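Local coordinates for protein probable ferredoxin-dependent nitrite reductase NirA (Mycobacterium tuberculosis, PDB 1ZJ8) that reduces sulfite to sulfide with electrons from ferredoxin, using a siroheme and a [4Fe-4S] cluster, probably for the biosynthesis of sulfur-containing amino acids and cofactors, at residues Leu40-Ile53 with Lys67-Leu79. Numbering follows the deposited sequence.
Sequences LKKAGNPLDVRERI and KTDLRGRFRWWGL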
loop_
_atom_site.group_PDB
_atom_site.type_symbol
_atom_site.label_atom_id
_atom_site.label_comp_id
_atom_site.label_asym_id
_atom_site.label_seq_id
_atom_site.Cartn_x
_atom_site.Cartn_y
_atom_site.Cartn_z
ATOM N N LEU A 40 -1.651 -15.181 21.798
ATOM C CA LEU A 40 -0.767 -16.067 21.026
ATOM C C LEU A 40 0.641 -15.480 20.900
ATOM O O LEU A 40 1.620 -16.215 20.779
ATOM C CB LEU A 40 -1.366 -16.407 19.651
ATOM C CG LEU A 40 -1.630 -15.336 18.596
ATOM C CD1 LEU A 40 -0.346 -14.800 17.968
ATOM C CD2 LEU A 40 -2.538 -15.946 17.534
ATOM N N LYS A 41 0.729 -14.151 20.957
ATOM C CA LYS A 41 2.013 -13.454 20.924
ATOM C C LYS A 41 2.782 -13.625 22.246
ATOM O O LYS A 41 4.018 -13.516 22.269
ATOM C CB LYS A 41 1.811 -11.968 20.596
ATOM C CG LYS A 41 1.206 -11.710 19.210
ATOM C CD LYS A 41 1.247 -10.222 18.811
ATOM C CE LYS A 41 0.271 -9.348 19.617
ATOM N NZ LYS A 41 0.462 -7.886 19.362
ATOM N N LYS A 42 2.060 -13.921 23.330
ATOM C CA LYS A 42 2.699 -14.216 24.620
ATOM C C LYS A 42 3.456 -15.555 24.639
ATOM O O LYS A 42 4.213 -15.810 25.572
ATOM C CB LYS A 42 1.664 -14.195 25.749
ATOM C CG LYS A 42 0.850 -12.902 25.843
ATOM C CD LYS A 42 1.730 -11.650 25.945
ATOM C CE LYS A 42 0.912 -10.388 26.182
ATOM N NZ LYS A 42 1.744 -9.288 26.739
ATOM N N ALA A 43 3.276 -16.386 23.606
ATOM C CA ALA A 43 3.879 -17.726 23.556
ATOM C C ALA A 43 5.309 -17.755 22.986
ATOM O O ALA A 43 5.773 -18.802 22.526
ATOM C CB ALA A 43 2.974 -18.684 22.771
ATOM N N GLY A 44 6.015 -16.626 23.038
ATOM C CA GLY A 44 7.368 -16.521 22.460
ATOM C C GLY A 44 7.340 -15.707 21.181
ATOM O O GLY A 44 6.261 -15.486 20.617
ATOM N N ASN A 45 8.510 -15.255 20.719
ATOM C CA ASN A 45 8.567 -14.428 19.507
ATOM C C ASN A 45 7.826 -15.149 18.368
ATOM O O ASN A 45 8.078 -16.329 18.118
ATOM C CB ASN A 45 10.016 -14.062 19.116
ATOM C CG ASN A 45 10.088 -12.962 18.029
ATOM O OD1 ASN A 45 9.228 -12.880 17.143
ATOM N ND2 ASN A 45 11.122 -12.120 18.102
ATOM N N PRO A 46 6.848 -14.469 17.734
ATOM C CA PRO A 46 6.176 -15.077 16.571
ATOM C C PRO A 46 7.119 -15.502 15.420
ATOM O O PRO A 46 6.915 -16.552 14.816
ATOM C CB PRO A 46 5.187 -13.986 16.125
ATOM C CG PRO A 46 4.921 -13.174 17.377
ATOM C CD PRO A 46 6.252 -13.161 18.091
ATOM N N LEU A 47 8.162 -14.717 15.157
ATOM C CA LEU A 47 9.136 -15.030 14.099
ATOM C C LEU A 47 9.766 -16.426 14.198
ATOM O O LEU A 47 10.498 -16.839 13.293
ATOM C CB LEU A 47 10.256 -13.968 14.090
ATOM C CG LEU A 47 9.969 -12.591 13.464
ATOM C CD1 LEU A 47 10.667 -11.488 14.235
ATOM C CD2 LEU A 47 10.378 -12.559 11.994
ATOM N N ASP A 48 9.506 -17.137 15.298
ATOM C CA ASP A 48 10.118 -18.458 15.547
ATOM C C ASP A 48 9.625 -19.550 14.601
ATOM O O ASP A 48 10.355 -20.516 14.322
ATOM C CB ASP A 48 9.884 -18.887 17.004
ATOM C CG ASP A 48 10.698 -18.061 17.999
ATOM O OD1 ASP A 48 10.343 -16.894 18.253
ATOM O OD2 ASP A 48 11.688 -18.586 18.550
ATOM N N VAL A 49 8.401 -19.364 14.096
ATOM C CA VAL A 49 7.751 -20.319 13.189
ATOM C C VAL A 49 8.631 -20.768 12.039
ATOM O O VAL A 49 8.490 -21.896 11.576
ATOM C CB VAL A 49 6.458 -19.754 12.532
ATOM C CG1 VAL A 49 5.767 -20.831 11.686
ATOM C CG2 VAL A 49 5.498 -19.212 13.570
ATOM N N ARG A 50 9.525 -19.898 11.575
ATOM C CA ARG A 50 10.362 -20.226 10.418
ATOM C C ARG A 50 10.965 -21.635 10.504
ATOM O O ARG A 50 11.012 -22.348 9.488
ATOM C CB ARG A 50 11.468 -19.185 10.224
ATOM C CG ARG A 50 11.874 -18.959 8.757
ATOM C CD ARG A 50 13.231 -18.251 8.673
ATOM N NE ARG A 50 13.382 -17.372 7.507
ATOM C CZ ARG A 50 14.079 -17.655 6.406
ATOM N NH1 ARG A 50 14.667 -18.837 6.233
ATOM N NH2 ARG A 50 14.159 -16.749 5.438
ATOM N N GLU A 51 11.398 -22.037 11.708
ATOM C CA GLU A 51 11.956 -23.393 11.934
ATOM C C GLU A 51 10.857 -24.455 11.786
ATOM O O GLU A 51 11.032 -25.445 11.071
ATOM C CB GLU A 51 12.635 -23.524 13.314
ATOM C CG GLU A 51 13.814 -22.553 13.590
ATOM C CD GLU A 51 15.037 -22.761 12.680
ATOM O OE1 GLU A 51 14.987 -22.344 11.500
ATOM O OE2 GLU A 51 16.062 -23.311 13.159
ATOM N N ARG A 52 9.726 -24.221 12.452
ATOM C CA ARG A 52 8.545 -25.086 12.313
ATOM C C ARG A 52 8.047 -25.231 10.870
ATOM O O ARG A 52 7.433 -26.252 10.537
ATOM C CB ARG A 52 7.388 -24.600 13.196
ATOM C CG ARG A 52 7.450 -25.106 14.615
ATOM C CD ARG A 52 6.313 -24.540 15.422
ATOM N NE ARG A 52 6.478 -23.107 15.674
ATOM C CZ ARG A 52 5.609 -22.357 16.351
ATOM N NH1 ARG A 52 4.507 -22.899 16.851
ATOM N NH2 ARG A 52 5.838 -21.059 16.542
ATOM N N ILE A 53 8.288 -24.222 10.027
ATOM C CA ILE A 53 7.944 -24.314 8.600
ATOM C C ILE A 53 8.917 -25.281 7.936
ATOM O O ILE A 53 8.502 -26.220 7.258
ATOM C CB ILE A 53 8.045 -22.950 7.851
ATOM C CG1 ILE A 53 7.155 -21.868 8.485
ATOM C CG2 ILE A 53 7.698 -23.110 6.381
ATOM C CD1 ILE A 53 5.675 -21.997 8.212
ATOM N N LYS A 67 -3.441 -24.043 14.189
ATOM C CA LYS A 67 -4.312 -22.951 13.771
ATOM C C LYS A 67 -3.839 -21.582 14.254
ATOM O O LYS A 67 -4.129 -20.580 13.602
ATOM C CB LYS A 67 -5.775 -23.242 14.129
ATOM C CG LYS A 67 -6.393 -24.218 13.116
ATOM C CD LYS A 67 -7.614 -24.961 13.634
ATOM C CE LYS A 67 -8.091 -25.965 12.597
ATOM N NZ LYS A 67 -9.342 -26.635 13.019
ATOM N N THR A 68 -3.083 -21.531 15.353
ATOM C CA THR A 68 -2.497 -20.270 15.822
ATOM C C THR A 68 -1.255 -19.866 14.995
ATOM O O THR A 68 -0.994 -18.678 14.785
ATOM C CB THR A 68 -2.181 -20.334 17.327
ATOM O OG1 THR A 68 -1.436 -21.525 17.618
ATOM C CG2 THR A 68 -3.490 -20.321 18.127
ATOM N N ASP A 69 -0.505 -20.854 14.518
ATOM C CA ASP A 69 0.534 -20.604 13.519
ATOM C C ASP A 69 -0.091 -20.180 12.188
ATOM O O ASP A 69 0.259 -19.120 11.655
ATOM C CB ASP A 69 1.413 -21.838 13.324
ATOM C CG ASP A 69 2.330 -22.079 14.495
ATOM O OD1 ASP A 69 2.323 -21.259 15.439
ATOM O OD2 ASP A 69 3.065 -23.085 14.458
ATOM N N LEU A 70 -1.026 -20.997 11.689
ATOM C CA LEU A 70 -1.711 -20.768 10.408
ATOM C C LEU A 70 -2.331 -19.387 10.303
ATOM O O LEU A 70 -2.057 -18.667 9.356
ATOM C CB LEU A 70 -2.817 -21.812 10.175
ATOM C CG LEU A 70 -3.705 -21.682 8.919
ATOM C CD1 LEU A 70 -2.880 -21.646 7.643
ATOM C CD2 LEU A 70 -4.700 -22.826 8.864
ATOM N N ARG A 71 -3.150 -19.015 11.278
ATOM C CA ARG A 71 -3.916 -17.764 11.206
ATOM C C ARG A 71 -3.263 -16.551 11.899
ATOM O O ARG A 71 -3.856 -15.468 11.923
ATOM C CB ARG A 71 -5.334 -17.979 11.779
ATOM C CG ARG A 71 -6.276 -18.814 10.891
ATOM C CD ARG A 71 -7.666 -18.954 11.516
ATOM N NE ARG A 71 -7.966 -20.345 11.858
ATOM C CZ ARG A 71 -8.825 -21.143 11.208
ATOM N NH1 ARG A 71 -9.522 -20.713 10.151
ATOM N NH2 ARG A 71 -8.999 -22.394 11.630
ATOM N N GLY A 72 -2.064 -16.725 12.462
ATOM C CA GLY A 72 -1.417 -15.666 13.249
ATOM C C GLY A 72 0.077 -15.561 12.998
ATOM O O GLY A 72 0.553 -14.616 12.362
ATOM N N ARG A 73 0.823 -16.539 13.490
ATOM C CA ARG A 73 2.274 -16.460 13.481
ATOM C C ARG A 73 2.888 -16.514 12.073
ATOM O O ARG A 73 3.992 -16.004 11.859
ATOM C CB ARG A 73 2.832 -17.555 14.388
ATOM C CG ARG A 73 3.551 -17.018 15.609
ATOM C CD ARG A 73 3.835 -18.084 16.701
ATOM N NE ARG A 73 2.839 -18.020 17.785
ATOM C CZ ARG A 73 2.181 -19.059 18.294
ATOM N NH1 ARG A 73 2.411 -20.294 17.861
ATOM N NH2 ARG A 73 1.291 -18.861 19.254
ATOM N N PHE A 74 2.173 -17.129 11.127
ATOM C CA PHE A 74 2.577 -17.169 9.697
ATOM C C PHE A 74 2.774 -15.776 9.097
ATOM O O PHE A 74 3.649 -15.555 8.264
ATOM C CB PHE A 74 1.512 -17.902 8.854
ATOM C CG PHE A 74 1.814 -19.355 8.591
ATOM C CD1 PHE A 74 2.187 -20.212 9.622
ATOM C CD2 PHE A 74 1.690 -19.881 7.303
ATOM C CE1 PHE A 74 2.444 -21.567 9.370
ATOM C CE2 PHE A 74 1.951 -21.242 7.043
ATOM C CZ PHE A 74 2.324 -22.077 8.075
ATOM N N ARG A 75 1.945 -14.844 9.532
ATOM C CA ARG A 75 1.958 -13.490 9.007
ATOM C C ARG A 75 3.318 -12.829 9.194
ATOM O O ARG A 75 3.785 -12.101 8.326
ATOM C CB ARG A 75 0.859 -12.680 9.675
ATOM C CG ARG A 75 -0.519 -13.258 9.387
ATOM C CD ARG A 75 -1.584 -12.444 10.033
ATOM N NE ARG A 75 -2.900 -12.923 9.655
ATOM C CZ ARG A 75 -4.031 -12.312 9.974
ATOM N NH1 ARG A 75 -4.019 -11.187 10.679
ATOM N NH2 ARG A 75 -5.183 -12.824 9.582
ATOM N N TRP A 76 3.992 -13.125 10.295
ATOM C CA TRP A 76 5.311 -12.552 10.543
ATOM C C TRP A 76 6.303 -12.922 9.458
ATOM O O TRP A 76 7.427 -12.403 9.458
ATOM C CB TRP A 76 5.854 -12.990 11.906
ATOM C CG TRP A 76 5.489 -12.065 12.994
ATOM C CD1 TRP A 76 6.314 -11.188 13.623
ATOM C CD2 TRP A 76 4.189 -11.900 13.587
ATOM N NE1 TRP A 76 5.616 -10.494 14.582
ATOM C CE2 TRP A 76 4.312 -10.917 14.582
ATOM C CE3 TRP A 76 2.941 -12.503 13.382
ATOM C CZ2 TRP A 76 3.234 -10.511 15.366
ATOM C CZ3 TRP A 76 1.866 -12.098 14.162
ATOM C CH2 TRP A 76 2.019 -11.113 15.139
ATOM N N TRP A 77 5.901 -13.824 8.559
ATOM C CA TRP A 77 6.691 -14.131 7.373
ATOM C C TRP A 77 5.945 -13.853 6.075
ATOM O O TRP A 77 6.330 -14.344 5.018
ATOM C CB TRP A 77 7.179 -15.575 7.415
ATOM C CG TRP A 77 8.145 -15.778 8.508
ATOM C CD1 TRP A 77 7.874 -16.262 9.739
ATOM C CD2 TRP A 77 9.544 -15.457 8.495
ATOM N NE1 TRP A 77 9.012 -16.280 10.501
ATOM C CE2 TRP A 77 10.058 -15.790 9.764
ATOM C CE3 TRP A 77 10.413 -14.928 7.533
ATOM C CZ2 TRP A 77 11.410 -15.617 10.106
ATOM C CZ3 TRP A 77 11.759 -14.748 7.879
ATOM C CH2 TRP A 77 12.236 -15.098 9.162
ATOM N N GLY A 78 4.900 -13.038 6.139
ATOM C CA GLY A 78 4.171 -12.654 4.933
ATOM C C GLY A 78 3.358 -13.772 4.286
ATOM O O GLY A 78 3.085 -13.717 3.074
ATOM N N LEU A 79 2.967 -14.773 5.090
ATOM C CA LEU A 79 2.101 -15.860 4.632
ATOM C C LEU A 79 0.743 -15.645 5.222
ATOM O O LEU A 79 0.545 -15.714 6.426
ATOM C CB LEU A 79 2.638 -17.219 5.028
ATOM C CG LEU A 79 3.846 -17.614 4.178
ATOM C CD1 LEU A 79 4.725 -18.603 4.928
ATOM C CD2 LEU A 79 3.429 -18.173 2.815
#
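P46 sets its CB over the face of the W76 indole, 3.5 Å from the centroid of the five-membered ring and 13° off the normal, a CH-pi contact. K41 crosses the benzo end of the same indole at about a right angle, touching with CD, while its NZ reaches on to E38, D174 and D214; W76 NE1 is spent on the carbonyl of A213. W77 is gripped on both faces. R50 CG covers one, 3.8 Å from the centroid of the W77 six-membered ring, and L47 CD2 sits off-centre on the opposite one. L47 O lies in the plane of the W77 indole, at its edge, and accepts from NE1 (W77 NE1 to L47 O 3.2 Å), although the donor stands well above the carbonyl plane. This CH-pi packing, away from the annotated sites, joins the 46-48 turn and the start of helix 49-60 to the 3-10 segment and turn after helix 67-73. Deeper in, I53 CD1 and V49 CG1 press on the ring of F74. V49 CG2, anti to its carbonyl carbon, packs against R73 CB. The R73 chain passes P46 and bends at chi3 (-99°); R73 NH2 then donates to L40 O at 3.1 Å, and A43 N reaches that oxygen from the other side of the carbonyl plane. D69 pairs with R73 (R73 NH1 to D69 OD1, 2.6 Å) and with R52 (R52 NH1 to D69 OD2, 2.8 Å), the R52 guanidinium presenting its face, so that attraction is purely of charge. Y57 also bonds D69 OD2. R52 NH1 and R73 NH1, both donors, stand 3.5 Å apart unbonded, a like-charge pair that D69 probably offsets.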